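Local coordinates for protein putative O-GlcNAcase nagJ (Clostridium perfringens, PDB 6PV5) that probably releases N-acetylhexosamine from glycans as a family 84 glycoside hydrolase, this chain being its N-terminal, catalytic and helical part, at residues 452-457 and 465-470; 505-510 and 613-618. One frame throughout, in Å; residues are numbered along the deposited sequence.

Contact 1 (452-457 and 465-470); sequences GADYGW and EKSWDK. With EDO (1,2-ethanediol), chain C.
Asp454 and Ser467 join two successive helices through a single side-chain hydrogen bond. From its helix, Asp454 sends CB toward the other segment, and this carbon lies 3.5 Å from Ser467 OG. The carboxylate carbon CG, turned anti to the backbone N (chi1 -173°), stands off at 3.6 Å from Ser467 OG. At the tip the two oxygens part company. OD2 accepts the hydroxyl proton of Ser467 OG at 2.8 Å through its anti lone pair, on the side away from OD1, and also lies 3.3 Å from Ser467 CB. OD1 takes the backbone N-H of Thr45, so both oxygens of this buried carboxylate are engaged. Ser467 OG is itself hydrogen-bonded to Tyr43 OH, which ties the N-terminal part of the chain to both helices at one polar cluster. On the flank of helix 464-476, Asp469 O receives a 2.7 Å hydrogen bond from O1 of an ethanediol, probably left from crystallisation. Helix 446-457 directly follows the last strand of the (beta/alpha)8 barrel, 431-436, whose Phe434 packs edge-to-face with Tyr455; helix 464-476 rests through Trp468 on helix 480-487, at the passage from barrel to helical region.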
loop_
_atom_site.group_PDB
_atom_site.type_symbol
_atom_site.label_atom_id
_atom_site.label_comp_id
_atom_site.label_asym_id
_atom_site.label_seq_id
_atom_site.Cartn_x
_atom_site.Cartn_y
_atom_site.Cartn_z
ATOM N N GLY A 452 -0.095 -3.160 2.523
ATOM C CA GLY A 452 -1.350 -2.437 2.408
ATOM C C GLY A 452 -2.359 -3.166 1.508
ATOM O O GLY A 452 -3.558 -3.160 1.791
ATOM N N ALA A 453 -1.866 -3.779 0.421
ATOM C CA ALA A 453 -2.700 -4.575 -0.478
ATOM C C ALA A 453 -3.273 -5.778 0.269
ATOM O O ALA A 453 -4.418 -6.161 0.043
ATOM C CB ALA A 453 -1.913 -5.036 -1.683
ATOM N N ASP A 454 -2.445 -6.374 1.128
ATOM C CA ASP A 454 -2.788 -7.578 1.865
ATOM C C ASP A 454 -3.846 -7.255 2.927
ATOM O O ASP A 454 -4.798 -8.014 3.124
ATOM C CB ASP A 454 -1.519 -8.228 2.420
ATOM C CG ASP A 454 -1.731 -9.583 3.068
ATOM O OD1 ASP A 454 -2.575 -10.345 2.572
ATOM O OD2 ASP A 454 -1.045 -9.868 4.062
ATOM N N TYR A 455 -3.643 -6.133 3.627
ATOM C CA TYR A 455 -4.532 -5.692 4.679
ATOM C C TYR A 455 -5.879 -5.304 4.070
ATOM O O TYR A 455 -6.909 -5.666 4.622
ATOM C CB TYR A 455 -3.964 -4.486 5.432
ATOM C CG TYR A 455 -4.966 -3.874 6.383
ATOM C CD1 TYR A 455 -5.283 -4.490 7.592
ATOM C CD2 TYR A 455 -5.629 -2.705 6.052
ATOM C CE1 TYR A 455 -6.206 -3.937 8.468
ATOM C CE2 TYR A 455 -6.552 -2.138 6.918
ATOM C CZ TYR A 455 -6.860 -2.773 8.109
ATOM O OH TYR A 455 -7.762 -2.197 8.955
ATOM N N GLY A 456 -5.832 -4.540 2.966
ATOM C CA GLY A 456 -7.008 -4.067 2.264
ATOM C C GLY A 456 -7.848 -5.238 1.762
ATOM O O GLY A 456 -9.081 -5.198 1.818
ATOM N N TRP A 457 -7.164 -6.293 1.298
ATOM C CA TRP A 457 -7.861 -7.426 0.720
ATOM C C TRP A 457 -8.410 -8.333 1.821
ATOM O O TRP A 457 -9.491 -8.887 1.676
ATOM C CB TRP A 457 -6.966 -8.204 -0.251
ATOM C CG TRP A 457 -7.706 -9.319 -0.919
ATOM C CD1 TRP A 457 -7.773 -10.624 -0.521
ATOM C CD2 TRP A 457 -8.558 -9.209 -2.076
ATOM N NE1 TRP A 457 -8.572 -11.337 -1.370
ATOM C CE2 TRP A 457 -9.084 -10.496 -2.324
ATOM C CE3 TRP A 457 -8.933 -8.158 -2.918
ATOM C CZ2 TRP A 457 -9.967 -10.747 -3.373
ATOM C CZ3 TRP A 457 -9.804 -8.411 -3.955
ATOM C CH2 TRP A 457 -10.308 -9.691 -4.180
ATOM N N GLU A 465 3.685 -8.822 10.555
ATOM C CA GLU A 465 5.050 -9.310 10.436
ATOM C C GLU A 465 5.140 -10.378 9.357
ATOM O O GLU A 465 6.097 -10.399 8.584
ATOM C CB GLU A 465 5.554 -9.880 11.763
ATOM C CG GLU A 465 7.073 -9.857 11.857
ATOM C CD GLU A 465 7.660 -8.568 12.421
ATOM O OE1 GLU A 465 6.886 -7.603 12.652
ATOM O OE2 GLU A 465 8.895 -8.534 12.653
ATOM N N LYS A 466 4.142 -11.272 9.317
ATOM C CA LYS A 466 4.122 -12.329 8.322
ATOM C C LYS A 466 3.868 -11.712 6.942
ATOM O O LYS A 466 4.423 -12.144 5.937
ATOM C CB LYS A 466 3.150 -13.440 8.747
ATOM N N SER A 467 3.011 -10.696 6.893
ATOM C CA SER A 467 2.728 -9.994 5.653
ATOM C C SER A 467 3.995 -9.298 5.141
ATOM O O SER A 467 4.302 -9.374 3.963
ATOM C CB SER A 467 1.626 -8.996 5.874
ATOM O OG SER A 467 1.237 -8.409 4.648
ATOM N N TRP A 468 4.723 -8.627 6.047
ATOM C CA TRP A 468 5.970 -7.940 5.737
ATOM C C TRP A 468 6.982 -8.905 5.123
ATOM O O TRP A 468 7.614 -8.592 4.124
ATOM C CB TRP A 468 6.510 -7.339 7.032
ATOM C CG TRP A 468 7.628 -6.357 6.889
ATOM C CD1 TRP A 468 7.787 -5.383 5.942
ATOM C CD2 TRP A 468 8.701 -6.203 7.831
ATOM N NE1 TRP A 468 8.913 -4.655 6.222
ATOM C CE2 TRP A 468 9.487 -5.126 7.377
ATOM C CE3 TRP A 468 9.040 -6.846 9.034
ATOM C CZ2 TRP A 468 10.617 -4.701 8.080
ATOM C CZ3 TRP A 468 10.174 -6.447 9.715
ATOM C CH2 TRP A 468 10.940 -5.371 9.244
ATOM N N ASP A 469 7.117 -10.094 5.719
ATOM C CA ASP A 469 8.007 -11.107 5.169
ATOM C C ASP A 469 7.698 -11.388 3.699
ATOM O O ASP A 469 8.630 -11.490 2.899
ATOM C CB ASP A 469 8.062 -12.392 6.005
ATOM C CG ASP A 469 8.676 -12.200 7.381
ATOM O OD1 ASP A 469 9.456 -11.234 7.555
ATOM O OD2 ASP A 469 8.369 -13.020 8.275
ATOM N N LYS A 470 6.408 -11.539 3.355
ATOM C CA LYS A 470 6.035 -11.887 1.990
ATOM C C LYS A 470 6.297 -10.717 1.052
ATOM O O LYS A 470 6.693 -10.927 -0.091
ATOM C CB LYS A 470 4.547 -12.235 1.840
ATOM C CG LYS A 470 4.120 -13.537 2.507
ATOM C CD LYS A 470 4.533 -14.782 1.739
ATOM C CE LYS A 470 4.135 -16.063 2.444
ATOM N NZ LYS A 470 2.843 -15.902 3.156
HETATM C C1 EDO C . 11.722 -11.737 4.491
HETATM O O1 EDO C . 11.092 -12.504 3.472
HETATM C C2 EDO C . 12.287 -12.531 5.616
HETATM O O2 EDO C . 12.756 -13.820 5.240
#

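Contact 2 (505-510 and 613-618); sequences NTIDSL and DPFIRK
Ile507 and Phe615 mark the closest backbone approach of two helical segments that run in roughly the same direction, their CA atoms 7.4 Å apart. Each segment lies within a longer helix, 501-515 and 612-619, and keeps its i to i+4 backbone bonds, such as Leu510 N to Thr506 O. No hydrogen bond passes between the two; the interface is made by three buried apolar side chains. Phe615 swings its ring anti to the backbone N (chi1 173°) and out to the opposing helix, where Ile507 bears on its inner end with both branches. Ile507 CG2 comes obliquely to the ring at 3.9 Å from Phe615 CD1, while Ile507 CD1 lies beside the base of the ring, 4.0 Å from Phe615 CB. One turn further on, Leu510 CD2 lies near the ring plane, at the edge, 4.4 Å from Phe615 CE1. Leu510 also packs on Leu524 and Leu527 of helix 521-544, and Phe615 on Ser571 of helix 548-579, so the ring belongs to the core of a helical bundle. Away from this interface, Arg617 grips Asp613 side-on, one nitrogen to each carboxylate oxygen: NH2 meets OD2 at 2.8 Å, and the NE to OD1 salt bridge is modelled unusually short, its length doubtful. Tyr564 OH also binds Asp613 OD2. Apolar contact of Phe615 with Ile507 and Leu510 thus makes the join between the segments; Lys618 adds a cation-pi contact on Trp511 of helix 501-515, while Arg617 pairs with Asp613 and Asp601.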
loop_
_atom_site.group_PDB
_atom_site.type_symbol
_atom_site.label_atom_id
_atom_site.label_comp_id
_atom_site.label_asym_id
_atom_site.label_seq_id
_atom_site.Cartn_x
_atom_site.Cartn_y
_atom_site.Cartn_z
ATOM N N ASN A 505 14.914 -4.004 23.250
ATOM C CA ASN A 505 14.730 -4.636 24.546
ATOM C C ASN A 505 16.078 -5.077 25.098
ATOM O O ASN A 505 16.337 -4.903 26.282
ATOM C CB ASN A 505 13.728 -5.785 24.479
ATOM C CG ASN A 505 12.328 -5.239 24.363
ATOM O OD1 ASN A 505 11.978 -4.281 25.061
ATOM N ND2 ASN A 505 11.535 -5.830 23.489
ATOM N N THR A 506 16.925 -5.625 24.231
ATOM C CA THR A 506 18.261 -6.065 24.608
ATOM C C THR A 506 19.042 -4.918 25.235
ATOM O O THR A 506 19.652 -5.101 26.285
ATOM C CB THR A 506 18.989 -6.720 23.428
ATOM O OG1 THR A 506 18.227 -7.881 23.111
ATOM C CG2 THR A 506 20.393 -7.158 23.764
ATOM N N ILE A 507 18.990 -3.733 24.605
ATOM C CA ILE A 507 19.703 -2.555 25.085
ATOM C C ILE A 507 19.119 -2.097 26.423
ATOM O O ILE A 507 19.860 -1.885 27.378
ATOM C CB ILE A 507 19.745 -1.461 23.998
ATOM C CG1 ILE A 507 20.698 -1.879 22.879
ATOM C CG2 ILE A 507 20.117 -0.093 24.572
ATOM C CD1 ILE A 507 20.414 -1.248 21.532
ATOM N N ASP A 508 17.795 -1.948 26.502
ATOM C CA ASP A 508 17.153 -1.417 27.697
ATOM C C ASP A 508 17.503 -2.296 28.901
ATOM O O ASP A 508 17.709 -1.805 30.020
ATOM C CB ASP A 508 15.641 -1.303 27.482
ATOM C CG ASP A 508 15.241 -0.216 26.479
ATOM O OD1 ASP A 508 16.088 0.662 26.181
ATOM O OD2 ASP A 508 14.072 -0.242 26.005
ATOM N N SER A 509 17.543 -3.607 28.644
ATOM C CA SER A 509 17.865 -4.627 29.632
ATOM C C SER A 509 19.351 -4.549 29.996
ATOM O O SER A 509 19.719 -4.686 31.161
ATOM C CB SER A 509 17.433 -6.005 29.118
ATOM O OG SER A 509 18.246 -7.053 29.621
ATOM N N LEU A 510 20.195 -4.306 28.985
ATOM C CA LEU A 510 21.625 -4.184 29.190
ATOM C C LEU A 510 21.902 -3.046 30.173
ATOM O O LEU A 510 22.679 -3.229 31.114
ATOM C CB LEU A 510 22.312 -3.955 27.843
ATOM C CG LEU A 510 23.827 -3.750 27.860
ATOM C CD1 LEU A 510 24.426 -4.282 26.575
ATOM C CD2 LEU A 510 24.199 -2.285 28.025
ATOM N N ASP A 613 21.353 4.295 17.284
ATOM C CA ASP A 613 22.007 5.581 17.366
ATOM C C ASP A 613 22.164 6.033 18.828
ATOM O O ASP A 613 23.269 6.400 19.240
ATOM C CB ASP A 613 21.340 6.594 16.431
ATOM C CG ASP A 613 22.088 7.915 16.393
ATOM O OD1 ASP A 613 21.997 8.644 17.376
ATOM O OD2 ASP A 613 22.788 8.167 15.406
ATOM N N PRO A 614 21.091 6.121 19.658
ATOM C CA PRO A 614 21.261 6.491 21.066
ATOM C C PRO A 614 22.160 5.562 21.882
ATOM O O PRO A 614 22.794 5.997 22.855
ATOM C CB PRO A 614 19.842 6.509 21.664
ATOM C CG PRO A 614 18.971 5.779 20.612
ATOM C CD PRO A 614 19.670 5.986 19.287
ATOM N N PHE A 615 22.169 4.277 21.511
ATOM C CA PHE A 615 23.032 3.319 22.178
ATOM C C PHE A 615 24.501 3.736 22.005
ATOM O O PHE A 615 25.226 3.902 22.978
ATOM C CB PHE A 615 22.829 1.892 21.661
ATOM C CG PHE A 615 23.842 0.915 22.221
ATOM C CD1 PHE A 615 23.824 0.571 23.569
ATOM C CD2 PHE A 615 24.842 0.376 21.418
ATOM C CE1 PHE A 615 24.753 -0.325 24.092
ATOM C CE2 PHE A 615 25.774 -0.516 21.944
ATOM C CZ PHE A 615 25.736 -0.846 23.283
ATOM N N ILE A 616 24.936 3.917 20.766
ATOM C CA ILE A 616 26.307 4.316 20.511
ATOM C C ILE A 616 26.621 5.648 21.192
ATOM O O ILE A 616 27.692 5.793 21.765
ATOM C CB ILE A 616 26.572 4.343 19.002
ATOM C CG1 ILE A 616 26.422 2.931 18.436
ATOM C CG2 ILE A 616 27.959 4.925 18.719
ATOM C CD1 ILE A 616 25.972 2.926 16.983
ATOM N N ARG A 617 25.680 6.602 21.180
ATOM C CA ARG A 617 25.947 7.885 21.806
ATOM C C ARG A 617 25.999 7.762 23.327
ATOM O O ARG A 617 26.719 8.522 23.955
ATOM C CB ARG A 617 24.939 8.968 21.395
ATOM C CG ARG A 617 25.098 9.423 19.951
ATOM C CD ARG A 617 24.050 10.434 19.508
ATOM N NE ARG A 617 23.838 10.239 18.080
ATOM C CZ ARG A 617 24.609 10.755 17.126
ATOM N NH1 ARG A 617 25.616 11.548 17.448
ATOM N NH2 ARG A 617 24.342 10.511 15.852
ATOM N N LYS A 618 25.220 6.853 23.921
ATOM C CA LYS A 618 25.243 6.694 25.368
ATOM C C LYS A 618 26.584 6.114 25.815
ATOM O O LYS A 618 27.104 6.494 26.850
ATOM C CB LYS A 618 24.131 5.768 25.863
ATOM C CG LYS A 618 23.883 5.795 27.367
ATOM C CD LYS A 618 22.583 5.140 27.787
ATOM C CE LYS A 618 22.620 4.712 29.241
ATOM N NZ LYS A 618 21.316 4.189 29.724
#

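Contacts 1 and 2 follow one another along the chain: contact 1 is complete in sequence before contact 2 begins. Their centres lie about 30 Å apart, and their nearest atoms approach to about 11 Å without touching. Contact 1 belongs to the catalytic barrel domain and contact 2 to the helical region after it; the centre of contact 1 is about 9 Å, and that of contact 2 about 32 Å, from the centre of the chain. Seven residues part the segments of contact 1, whereas 102, mostly helical, part those of contact 2, which brings the last helix, 612-619, back against helix 501-515, near the start of the helical region. Both lie away from Asp305, the predicted proton donor.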